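Local atomic coordinates of branched-chain-amino-acid aminotransferase (Pseudomonas sp. UW4, PDB entry 6JIF), a protein that catalyses the reversible transfer of the amino group between branched-chain amino acids and 2-oxoglutarate, using pyridoxal-5'-phosphate as cofactor. Residues I36-R41 and E132-P137. Sequence-based numbering, arbitrary orientation.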
ATOM      1  N   ILE B  36     -16.872  10.577 -12.797  1.00 21.09           N
ATOM      2  CA  ILE B  36     -17.371  11.665 -13.631  1.00 25.85           C
ATOM      3  C   ILE B  36     -16.873  12.963 -12.996  1.00 32.66           C
ATOM      4  O   ILE B  36     -16.853  13.084 -11.769  1.00 32.49           O
ATOM      5  CB  ILE B  36     -18.908  11.622 -13.709  1.00 31.01           C
ATOM      6  CG1 ILE B  36     -19.374  10.477 -14.634  1.00 33.85           C
ATOM      7  CG2 ILE B  36     -19.487  12.941 -14.210  1.00 36.84           C
ATOM      8  CD1 ILE B  36     -20.671   9.787 -14.170  1.00 33.90           C
ATOM      9  N   LYS B  37     -16.425  13.924 -13.810  1.00 30.10           N
ATOM     10  CA  LYS B  37     -15.880  15.170 -13.245  1.00 28.91           C
ATOM     11  C   LYS B  37     -17.022  16.125 -12.883  1.00 29.54           C
ATOM     12  O   LYS B  37     -17.785  16.578 -13.750  1.00 26.86           O
ATOM     13  CB  LYS B  37     -14.880  15.827 -14.189  1.00 32.91           C
ATOM     14  CG  LYS B  37     -14.272  17.114 -13.660  1.00 22.45           C
ATOM     15  CD  LYS B  37     -13.509  17.812 -14.779  1.00 33.99           C
ATOM     16  CE  LYS B  37     -12.791  19.020 -14.244  1.00 39.92           C
ATOM     17  NZ  LYS B  37     -12.069  19.724 -15.343  1.00 43.47           N
ATOM     18  N   THR B  38     -17.164  16.370 -11.590  1.00 23.80           N
ATOM     19  CA  THR B  38     -18.120  17.318 -11.065  1.00 34.59           C
ATOM     20  C   THR B  38     -17.467  18.701 -11.005  1.00 34.34           C
ATOM     21  O   THR B  38     -16.290  18.872 -11.324  1.00 28.31           O
ATOM     22  CB  THR B  38     -18.622  16.812  -9.703  1.00 26.41           C
ATOM     23  OG1 THR B  38     -17.497  16.519  -8.877  1.00 27.30           O
ATOM     24  CG2 THR B  38     -19.474  15.528  -9.909  1.00 22.79           C
ATOM     25  N   ASP B  39     -18.230  19.685 -10.544  1.00 29.60           N
ATOM     26  CA  ASP B  39     -17.872  21.092 -10.710  1.00 23.41           C
ATOM     27  C   ASP B  39     -16.751  21.531  -9.769  1.00 27.08           C
ATOM     28  O   ASP B  39     -15.782  22.152 -10.213  1.00 28.20           O
ATOM     29  CB  ASP B  39     -19.095  21.951 -10.482  1.00 28.52           C
ATOM     30  CG  ASP B  39     -20.064  21.874 -11.627  1.00 34.13           C
ATOM     31  OD1 ASP B  39     -19.680  21.405 -12.727  1.00 32.53           O
ATOM     32  OD2 ASP B  39     -21.213  22.267 -11.417  1.00 37.13           O
ATOM     33  N   LYS B  40     -16.873  21.251  -8.466  1.00 24.17           N
ATOM     34  CA  LYS B  40     -15.897  21.729  -7.479  1.00 22.85           C
ATOM     35  C   LYS B  40     -15.490  20.604  -6.553  1.00 23.96           C
ATOM     36  O   LYS B  40     -16.295  19.740  -6.197  1.00 25.60           O
ATOM     37  CB  LYS B  40     -16.443  22.885  -6.595  1.00 23.50           C
ATOM     38  CG  LYS B  40     -17.128  23.997  -7.299  1.00 26.45           C
ATOM     39  CD  LYS B  40     -16.200  25.152  -7.511  1.00 33.75           C
ATOM     40  CE  LYS B  40     -16.980  26.462  -7.656  1.00 41.03           C
ATOM     41  NZ  LYS B  40     -16.103  27.527  -8.146  1.00 45.63           N
ATOM     42  N   ARG B  41     -14.259  20.664  -6.091  1.00 22.39           N
ATOM     43  CA  ARG B  41     -13.810  19.758  -5.049  1.00 20.36           C
ATOM     44  C   ARG B  41     -13.144  20.575  -3.955  1.00 17.20           C
ATOM     45  O   ARG B  41     -12.770  21.721  -4.163  1.00 19.74           O
ATOM     46  CB  ARG B  41     -12.843  18.627  -5.583  1.00 17.74           C
ATOM     47  CG  ARG B  41     -11.547  19.079  -6.283  1.00 21.62           C
ATOM     48  CD  ARG B  41     -11.772  19.402  -7.764  1.00 27.98           C
ATOM     49  NE  ARG B  41     -12.344  18.228  -8.432  1.00 29.32           N
ATOM     50  CZ  ARG B  41     -13.351  18.255  -9.304  1.00 29.89           C
ATOM     51  NH1 ARG B  41     -13.900  19.410  -9.682  1.00 26.00           N
ATOM     52  NH2 ARG B  41     -13.810  17.099  -9.795  1.00 26.34           N
ATOM     53  N   GLU B 132     -24.749  20.417  -5.887  1.00 26.09           N
ATOM     54  CA  GLU B 132     -26.133  19.922  -5.800  1.00 23.90           C
ATOM     55  C   GLU B 132     -26.727  19.513  -7.144  1.00 26.22           C
ATOM     56  O   GLU B 132     -27.595  18.639  -7.191  1.00 24.07           O
ATOM     57  CB  GLU B 132     -27.036  20.943  -5.102  1.00 34.05           C
ATOM     58  CG  GLU B 132     -26.537  21.212  -3.663  1.00 35.74           C
ATOM     59  CD  GLU B 132     -27.611  21.729  -2.695  1.00 38.96           C
ATOM     60  OE1 GLU B 132     -28.726  22.052  -3.155  1.00 37.38           O
ATOM     61  OE2 GLU B 132     -27.315  21.812  -1.467  1.00 31.34           O
ATOM     62  N   ARG B 133     -26.310  20.122  -8.251  1.00 26.53           N
ATOM     63  CA  ARG B 133     -26.960  19.728  -9.504  1.00 27.39           C
ATOM     64  C   ARG B 133     -26.631  18.300  -9.917  1.00 28.91           C
ATOM     65  O   ARG B 133     -27.306  17.739 -10.795  1.00 31.40           O
ATOM     66  CB  ARG B 133     -26.592  20.695 -10.628  1.00 33.78           C
ATOM     67  CG  ARG B 133     -25.304  20.429 -11.283  1.00 23.11           C
ATOM     68  CD  ARG B 133     -24.776  21.470 -12.107  1.00 32.95           C
ATOM     69  NE  ARG B 133     -23.620  20.951 -12.828  1.00 36.55           N
ATOM     70  CZ  ARG B 133     -23.564  20.392 -14.048  1.00 41.30           C
ATOM     71  NH1 ARG B 133     -24.647  20.486 -14.785  1.00 34.22           N
ATOM     72  NH2 ARG B 133     -22.387  19.934 -14.581  1.00 46.06           N
ATOM     73  N   PHE B 134     -25.611  17.707  -9.327  1.00 24.82           N
ATOM     74  CA  PHE B 134     -25.295  16.322  -9.604  1.00 24.72           C
ATOM     75  C   PHE B 134     -26.028  15.359  -8.676  1.00 23.79           C
ATOM     76  O   PHE B 134     -25.802  14.156  -8.764  1.00 29.26           O
ATOM     77  CB  PHE B 134     -23.771  16.068  -9.483  1.00 20.02           C
ATOM     78  CG  PHE B 134     -22.964  16.661 -10.614  1.00 20.59           C
ATOM     79  CD1 PHE B 134     -22.825  15.980 -11.821  1.00 23.30           C
ATOM     80  CD2 PHE B 134     -22.389  17.913 -10.493  1.00 24.51           C
ATOM     81  CE1 PHE B 134     -22.100  16.532 -12.875  1.00 28.49           C
ATOM     82  CE2 PHE B 134     -21.677  18.464 -11.539  1.00 25.81           C
ATOM     83  CZ  PHE B 134     -21.532  17.762 -12.738  1.00 21.84           C
ATOM     84  N   ILE B 135     -26.905  15.835  -7.798  1.00 28.01           N
ATOM     85  CA  ILE B 135     -27.560  14.882  -6.895  1.00 25.55           C
ATOM     86  C   ILE B 135     -28.696  14.181  -7.651  1.00 23.10           C
ATOM     87  O   ILE B 135     -29.618  14.846  -8.113  1.00 23.41           O
ATOM     88  CB  ILE B 135     -28.053  15.578  -5.609  1.00 19.24           C
ATOM     89  CG1 ILE B 135     -26.862  16.137  -4.826  1.00 21.12           C
ATOM     90  CG2 ILE B 135     -28.836  14.593  -4.736  1.00 18.64           C
ATOM     91  CD1 ILE B 135     -27.232  16.948  -3.628  1.00 20.24           C
ATOM     92  N   PRO B 136     -28.691  12.862  -7.824  1.00 20.08           N
ATOM     93  CA  PRO B 136     -29.820  12.218  -8.532  1.00 20.91           C
ATOM     94  C   PRO B 136     -31.124  12.423  -7.779  1.00 27.74           C
ATOM     95  O   PRO B 136     -31.166  12.357  -6.540  1.00 21.78           O
ATOM     96  CB  PRO B 136     -29.414  10.742  -8.577  1.00 21.04           C
ATOM     97  CG  PRO B 136     -27.905  10.753  -8.450  1.00 20.98           C
ATOM     98  CD  PRO B 136     -27.626  11.893  -7.511  1.00 19.89           C
ATOM     99  N   PRO B 137     -32.227  12.652  -8.495  1.00 27.38           N
ATOM    100  CA  PRO B 137     -33.503  12.930  -7.815  1.00 29.48           C
ATOM    101  C   PRO B 137     -33.977  11.742  -6.980  1.00 27.15           C
ATOM    102  O   PRO B 137     -33.572  10.599  -7.191  1.00 26.79           O
ATOM    103  CB  PRO B 137     -34.467  13.212  -8.968  1.00 32.08           C
ATOM    104  CG  PRO B 137     -33.615  13.571 -10.121  1.00 30.19           C
ATOM    105  CD  PRO B 137     -32.264  12.966  -9.931  1.00 29.02           C
TER
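Thr38 and Phe134 bring the two backbones nearest, CA to CA 7.4 Å, where the irregular loop 36-41 faces the short 3-10 turn 132-134, closed by a backbone hydrogen bond from Ile135 N to Glu132 O. Phe134 points across and presents one ring face to Thr38: the methyl CG2 stands 3.7 Å from the centroid of the Phe134 ring and 9° off its normal, a CH-pi contact over the middle of that face. With CG2 anti to the carbonyl carbon, the methyl is turned onto the ring, and OG1 is left to hydrogen-bond the carbonyl O of Cys171 in strand 164-174. From that same strand Pro173 touches both Thr38 and Phe134. In this class IV aminotransferase fold the contact joins the lead-in to strand 41-47 with the link from helix 117-130 to strand 143-153, away from the cofactor. Beside the ring, Asp39 and Arg133 form a salt bridge: Arg133 NE gives a hydrogen bond to Asp39 OD2 over 3.1 Å, bent to 149° and received on the syn side. The carboxylate and guanidinium planes are nearly parallel, 3° apart, but stepped rather than coplanar, so NE lies out of the carboxylate plane and OD2 out of the guanidinium plane. The other oxygen, Asp39 OD1, meets the Phe134 ring at its edge, 3.7 Å from CE2. An alanine in place of Asp39 would probably leave the Arg133 guanidinium without its charged mate here and freer to swing, and the edge of Phe134 less covered. Within loop 36-41, Arg41 NH1 holds the carbonyl of Thr38, O at 2.9 Å, while its NH2 forms a salt bridge with Glu66 of the second subunit.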